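PDB 1R5M: SIR4-interacting protein SIF2 from Saccharomyces cerevisiae, which antagonizes telomeric silencing in yeast and works as a transcriptional corepressor component of the Set3C complex, with its WD40 repeats folded into a beta-propeller. Local coordinates for residues T89-S101 with T125-G139. Sequence-based numbering, arbitrary orientation.
With SO4 (sulfate ion), chain B.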
loop_
_atom_site.group_PDB
_atom_site.type_symbol
_atom_site.label_atom_id
_atom_site.label_comp_id
_atom_site.label_asym_id
_atom_site.label_seq_id
_atom_site.Cartn_x
_atom_site.Cartn_y
_atom_site.Cartn_z
ATOM N N THR A 89 -7.954 -0.173 22.784
ATOM C CA THR A 89 -9.393 -0.339 22.936
ATOM C C THR A 89 -10.023 -0.646 21.583
ATOM O O THR A 89 -9.787 0.067 20.610
ATOM C CB THR A 89 -10.047 0.936 23.507
ATOM O OG1 THR A 89 -9.486 1.226 24.794
ATOM C CG2 THR A 89 -11.551 0.746 23.647
ATOM N N ILE A 90 -10.815 -1.712 21.521
ATOM C CA ILE A 90 -11.475 -2.090 20.275
ATOM C C ILE A 90 -12.717 -1.231 20.065
ATOM O O ILE A 90 -13.615 -1.199 20.910
ATOM C CB ILE A 90 -11.886 -3.579 20.280
ATOM C CG1 ILE A 90 -10.662 -4.458 20.538
ATOM C CG2 ILE A 90 -12.529 -3.947 18.946
ATOM C CD1 ILE A 90 -9.548 -4.294 19.519
ATOM N N ILE A 91 -12.754 -0.534 18.935
ATOM C CA ILE A 91 -13.866 0.342 18.586
ATOM C C ILE A 91 -15.020 -0.439 17.970
ATOM O O ILE A 91 -16.191 -0.162 18.249
ATOM C CB ILE A 91 -13.412 1.431 17.583
ATOM C CG1 ILE A 91 -12.387 2.353 18.249
ATOM C CG2 ILE A 91 -14.611 2.229 17.089
ATOM C CD1 ILE A 91 -11.748 3.354 17.305
ATOM N N ALA A 92 -14.692 -1.418 17.134
ATOM C CA ALA A 92 -15.718 -2.214 16.481
ATOM C C ALA A 92 -15.164 -3.421 15.744
ATOM O O ALA A 92 -13.983 -3.471 15.395
ATOM C CB ALA A 92 -16.500 -1.339 15.504
ATOM N N GLU A 93 -16.038 -4.394 15.519
ATOM C CA GLU A 93 -15.695 -5.598 14.785
ATOM C C GLU A 93 -16.352 -5.447 13.414
ATOM O O GLU A 93 -17.535 -5.106 13.318
ATOM C CB GLU A 93 -16.244 -6.841 15.494
ATOM C CG GLU A 93 -15.710 -7.032 16.906
ATOM C CD GLU A 93 -16.273 -8.266 17.592
ATOM O OE1 GLU A 93 -15.961 -8.476 18.784
ATOM O OE2 GLU A 93 -17.023 -9.028 16.946
ATOM N N LEU A 94 -15.576 -5.678 12.361
ATOM C CA LEU A 94 -16.067 -5.578 10.990
ATOM C C LEU A 94 -16.035 -7.002 10.446
ATOM O O LEU A 94 -15.060 -7.425 9.822
ATOM C CB LEU A 94 -15.146 -4.667 10.174
ATOM C CG LEU A 94 -14.723 -3.350 10.841
ATOM C CD1 LEU A 94 -13.850 -2.569 9.871
ATOM C CD2 LEU A 94 -15.946 -2.524 11.246
ATOM N N ARG A 95 -17.113 -7.739 10.685
ATOM C CA ARG A 95 -17.179 -9.134 10.277
ATOM C C ARG A 95 -17.844 -9.407 8.933
ATOM O O ARG A 95 -18.805 -8.738 8.551
ATOM C CB ARG A 95 -17.886 -9.934 11.379
ATOM C CG ARG A 95 -17.615 -11.431 11.360
ATOM C CD ARG A 95 -18.218 -12.100 12.596
ATOM N NE ARG A 95 -17.694 -11.548 13.847
ATOM C CZ ARG A 95 -16.557 -11.928 14.426
ATOM N NH1 ARG A 95 -15.806 -12.871 13.875
ATOM N NH2 ARG A 95 -16.172 -11.366 15.564
ATOM N N HIS A 96 -17.300 -10.387 8.214
ATOM C CA HIS A 96 -17.840 -10.816 6.926
ATOM C C HIS A 96 -18.382 -12.227 7.134
ATOM O O HIS A 96 -17.717 -13.069 7.731
ATOM C CB HIS A 96 -16.744 -10.885 5.857
ATOM C CG HIS A 96 -16.264 -9.553 5.374
ATOM N ND1 HIS A 96 -16.485 -9.106 4.090
ATOM C CD2 HIS A 96 -15.525 -8.595 5.984
ATOM C CE1 HIS A 96 -15.898 -7.933 3.926
ATOM N NE2 HIS A 96 -15.308 -7.602 5.060
ATOM N N PRO A 97 -19.601 -12.503 6.663
ATOM C CA PRO A 97 -20.129 -13.856 6.847
ATOM C C PRO A 97 -19.385 -14.816 5.921
ATOM O O PRO A 97 -18.789 -14.390 4.934
ATOM C CB PRO A 97 -21.596 -13.703 6.457
ATOM C CG PRO A 97 -21.537 -12.650 5.384
ATOM C CD PRO A 97 -20.574 -11.639 5.974
ATOM N N PHE A 98 -19.382 -16.104 6.247
ATOM C CA PHE A 98 -18.739 -17.062 5.366
ATOM C C PHE A 98 -19.750 -17.320 4.259
ATOM O O PHE A 98 -20.957 -17.277 4.502
ATOM C CB PHE A 98 -18.401 -18.357 6.104
ATOM C CG PHE A 98 -17.225 -18.228 7.031
ATOM C CD1 PHE A 98 -17.387 -17.742 8.322
ATOM C CD2 PHE A 98 -15.949 -18.570 6.599
ATOM C CE1 PHE A 98 -16.293 -17.597 9.173
ATOM C CE2 PHE A 98 -14.849 -18.427 7.443
ATOM C CZ PHE A 98 -15.024 -17.940 8.731
ATOM N N ALA A 99 -19.261 -17.571 3.051
ATOM C CA ALA A 99 -20.133 -17.801 1.906
ATOM C C ALA A 99 -21.042 -19.004 2.083
ATOM O O ALA A 99 -20.693 -19.974 2.760
ATOM C CB ALA A 99 -19.299 -17.967 0.645
ATOM N N LEU A 100 -22.219 -18.925 1.470
ATOM C CA LEU A 100 -23.186 -20.009 1.529
ATOM C C LEU A 100 -22.504 -21.219 0.903
ATOM O O LEU A 100 -22.662 -22.348 1.370
ATOM C CB LEU A 100 -24.434 -19.637 0.726
ATOM C CG LEU A 100 -25.587 -20.642 0.703
ATOM C CD1 LEU A 100 -26.139 -20.829 2.104
ATOM C CD2 LEU A 100 -26.670 -20.139 -0.235
ATOM N N SER A 101 -21.740 -20.951 -0.154
ATOM C CA SER A 101 -20.997 -21.969 -0.890
ATOM C C SER A 101 -21.915 -22.913 -1.655
ATOM O O SER A 101 -21.725 -23.144 -2.851
ATOM C CB SER A 101 -20.104 -22.769 0.062
ATOM O OG SER A 101 -19.355 -23.745 -0.643
ATOM N N THR A 125 -13.405 -3.084 3.499
ATOM C CA THR A 125 -12.677 -4.293 3.866
ATOM C C THR A 125 -13.009 -5.342 2.808
ATOM O O THR A 125 -14.148 -5.421 2.333
ATOM C CB THR A 125 -13.071 -4.824 5.273
ATOM O OG1 THR A 125 -14.485 -5.053 5.338
ATOM C CG2 THR A 125 -12.662 -3.825 6.349
ATOM N N GLY A 126 -12.001 -6.115 2.414
ATOM C CA GLY A 126 -12.191 -7.158 1.419
ATOM C C GLY A 126 -11.697 -8.485 1.965
ATOM O O GLY A 126 -10.728 -8.519 2.725
ATOM N N VAL A 127 -12.353 -9.576 1.581
ATOM C CA VAL A 127 -11.969 -10.905 2.054
ATOM C C VAL A 127 -11.578 -11.847 0.922
ATOM O O VAL A 127 -11.732 -11.527 -0.257
ATOM C CB VAL A 127 -13.104 -11.562 2.880
ATOM C CG1 VAL A 127 -13.299 -10.802 4.178
ATOM C CG2 VAL A 127 -14.407 -11.583 2.074
ATOM N N GLU A 128 -11.065 -13.016 1.293
ATOM C CA GLU A 128 -10.641 -14.004 0.315
ATOM C C GLU A 128 -11.700 -14.410 -0.703
ATOM O O GLU A 128 -11.364 -14.678 -1.855
ATOM C CB GLU A 128 -10.143 -15.271 1.009
ATOM C CG GLU A 128 -8.848 -15.126 1.765
ATOM C CD GLU A 128 -8.321 -16.472 2.211
ATOM O OE1 GLU A 128 -7.796 -17.219 1.356
ATOM O OE2 GLU A 128 -8.448 -16.792 3.408
ATOM N N ASN A 129 -12.968 -14.477 -0.299
ATOM C CA ASN A 129 -13.986 -14.890 -1.259
ATOM C C ASN A 129 -14.377 -13.802 -2.251
ATOM O O ASN A 129 -15.157 -14.053 -3.172
ATOM C CB ASN A 129 -15.237 -15.465 -0.561
ATOM C CG ASN A 129 -16.065 -14.416 0.169
ATOM O OD1 ASN A 129 -16.284 -13.312 -0.332
ATOM N ND2 ASN A 129 -16.555 -14.776 1.350
ATOM N N GLY A 130 -13.826 -12.602 -2.067
ATOM C CA GLY A 130 -14.102 -11.507 -2.982
ATOM C C GLY A 130 -15.036 -10.413 -2.504
ATOM O O GLY A 130 -15.083 -9.332 -3.092
ATOM N N GLU A 131 -15.781 -10.678 -1.439
ATOM C CA GLU A 131 -16.717 -9.694 -0.922
ATOM C C GLU A 131 -16.060 -8.450 -0.346
ATOM O O GLU A 131 -15.008 -8.518 0.289
ATOM C CB GLU A 131 -17.597 -10.318 0.160
ATOM C CG GLU A 131 -18.680 -9.381 0.687
ATOM C CD GLU A 131 -19.422 -9.961 1.869
ATOM O OE1 GLU A 131 -18.782 -10.184 2.917
ATOM O OE2 GLU A 131 -20.644 -10.195 1.754
ATOM N N LEU A 132 -16.704 -7.309 -0.568
ATOM C CA LEU A 132 -16.244 -6.038 -0.032
ATOM C C LEU A 132 -17.365 -5.502 0.852
ATOM O O LEU A 132 -18.544 -5.664 0.531
ATOM C CB LEU A 132 -15.997 -5.027 -1.156
ATOM C CG LEU A 132 -14.903 -5.303 -2.187
ATOM C CD1 LEU A 132 -15.084 -4.350 -3.368
ATOM C CD2 LEU A 132 -13.531 -5.126 -1.557
ATOM N N ARG A 133 -17.000 -4.895 1.975
ATOM C CA ARG A 133 -17.975 -4.274 2.864
ATOM C C ARG A 133 -17.484 -2.869 3.173
ATOM O O ARG A 133 -16.274 -2.633 3.295
ATOM C CB ARG A 133 -18.172 -5.087 4.149
ATOM C CG ARG A 133 -19.017 -6.324 3.896
ATOM C CD ARG A 133 -19.284 -7.197 5.116
ATOM N NE ARG A 133 -20.104 -8.315 4.658
ATOM C CZ ARG A 133 -21.385 -8.495 4.961
ATOM N NH1 ARG A 133 -22.023 -7.653 5.763
ATOM N NH2 ARG A 133 -22.055 -9.478 4.380
ATOM N N LEU A 134 -18.432 -1.939 3.259
ATOM C CA LEU A 134 -18.151 -0.535 3.524
ATOM C C LEU A 134 -18.643 -0.199 4.921
ATOM O O LEU A 134 -19.786 -0.503 5.269
ATOM C CB LEU A 134 -18.878 0.334 2.495
ATOM C CG LEU A 134 -18.777 1.847 2.671
ATOM C CD1 LEU A 134 -17.341 2.300 2.421
ATOM C CD2 LEU A 134 -19.724 2.530 1.706
ATOM N N TRP A 135 -17.785 0.441 5.709
ATOM C CA TRP A 135 -18.118 0.784 7.089
ATOM C C TRP A 135 -17.791 2.229 7.442
ATOM O O TRP A 135 -16.944 2.857 6.811
ATOM C CB TRP A 135 -17.333 -0.106 8.062
ATOM C CG TRP A 135 -17.167 -1.541 7.645
ATOM C CD1 TRP A 135 -16.292 -2.036 6.714
ATOM C CD2 TRP A 135 -17.875 -2.668 8.169
ATOM N NE1 TRP A 135 -16.413 -3.404 6.631
ATOM C CE2 TRP A 135 -17.378 -3.819 7.513
ATOM C CE3 TRP A 135 -18.882 -2.820 9.131
ATOM C CZ2 TRP A 135 -17.854 -5.104 7.789
ATOM C CZ3 TRP A 135 -19.357 -4.099 9.406
ATOM C CH2 TRP A 135 -18.841 -5.223 8.736
ATOM N N ASN A 136 -18.461 2.746 8.469
ATOM C CA ASN A 136 -18.176 4.091 8.948
ATOM C C ASN A 136 -17.043 3.923 9.965
ATOM O O ASN A 136 -16.838 2.828 10.487
ATOM C CB ASN A 136 -19.406 4.707 9.621
ATOM C CG ASN A 136 -19.098 6.038 10.288
ATOM O OD1 ASN A 136 -18.932 6.116 11.514
ATOM N ND2 ASN A 136 -19.004 7.090 9.487
ATOM N N LYS A 137 -16.312 4.997 10.248
ATOM C CA LYS A 137 -15.192 4.928 11.185
ATOM C C LYS A 137 -15.561 4.486 12.599
ATOM O O LYS A 137 -14.681 4.113 13.381
ATOM C CB LYS A 137 -14.464 6.274 11.244
ATOM C CG LYS A 137 -15.306 7.429 11.768
ATOM C CD LYS A 137 -14.470 8.692 11.901
ATOM C CE LYS A 137 -15.326 9.879 12.317
ATOM N NZ LYS A 137 -15.994 9.647 13.627
ATOM N N THR A 138 -16.849 4.532 12.935
ATOM C CA THR A 138 -17.298 4.103 14.256
ATOM C C THR A 138 -17.705 2.628 14.229
ATOM O O THR A 138 -18.033 2.049 15.265
ATOM C CB THR A 138 -18.495 4.948 14.765
ATOM O OG1 THR A 138 -19.624 4.759 13.901
ATOM C CG2 THR A 138 -18.127 6.421 14.801
ATOM N N GLY A 139 -17.695 2.033 13.035
ATOM C CA GLY A 139 -18.038 0.625 12.900
ATOM C C GLY A 139 -19.323 0.258 12.174
ATOM O O GLY A 139 -19.482 -0.886 11.743
HETATM S S SO4 B . -13.085 -13.491 16.484
HETATM O O1 SO4 B . -13.514 -14.093 15.208
HETATM O O2 SO4 B . -12.826 -14.561 17.467
HETATM O O3 SO4 B . -11.856 -12.705 16.270
HETATM O O4 SO4 B . -14.142 -12.602 17.000
HETATM O O HOH W 1 -18.251 2.546 18.051
HETATM O O HOH W 2 -19.461 -3.095 13.214
HETATM O O HOH W 3 -18.247 -12.888 2.841
HETATM O O HOH W 4 -16.402 -17.657 2.286
#
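With CG of H96 anti to its carbonyl carbon (chi1 -73°) and OG1 of T125 set between backbone N and carbonyl carbon (chi1 56°), imidazole and hydroxyl meet where two WD40 beta-propeller blades pack together. H96, T125 and W135 are members of the WD-repeat Trp-Ser/Thr-His-Asp hydrogen-bond tetrad, here with glutamate E131 as acidic partner, which fixes a buried polar ring between blades. Strand 86-95 is an edge strand of one four-stranded blade, with H96 in the loop after it; strands 122-127 and 132-136 belong to the next, and W135 lies near the C-terminal end of the second. H96 NE2 lies 2.7 Å from T125 OG1, and H96 ND1 donates to E131 OE1 (2.8 Å), on the anti side of a carboxylate turned 46° from the ring. V127 CG1 sits over the centre of one ring face, 3.5 Å from the centroid, with R133 CD over the opposite face nearer the rim. R133 grips E131 side-on, its NE reaching OE1 at 2.9 Å almost in a straight line, so one oxygen serves both histidine and arginine. The indole of W135 gives its NE1 proton to T125 OG1 (2.8 Å) and carries L94 CB on its face. A leucine in place of W135 would probably leave T125 OG1 without this donor and L94 without its flat support. Farther along, a water bridges the blades, donating to E93 O and, at 2.7 Å, to G139 O.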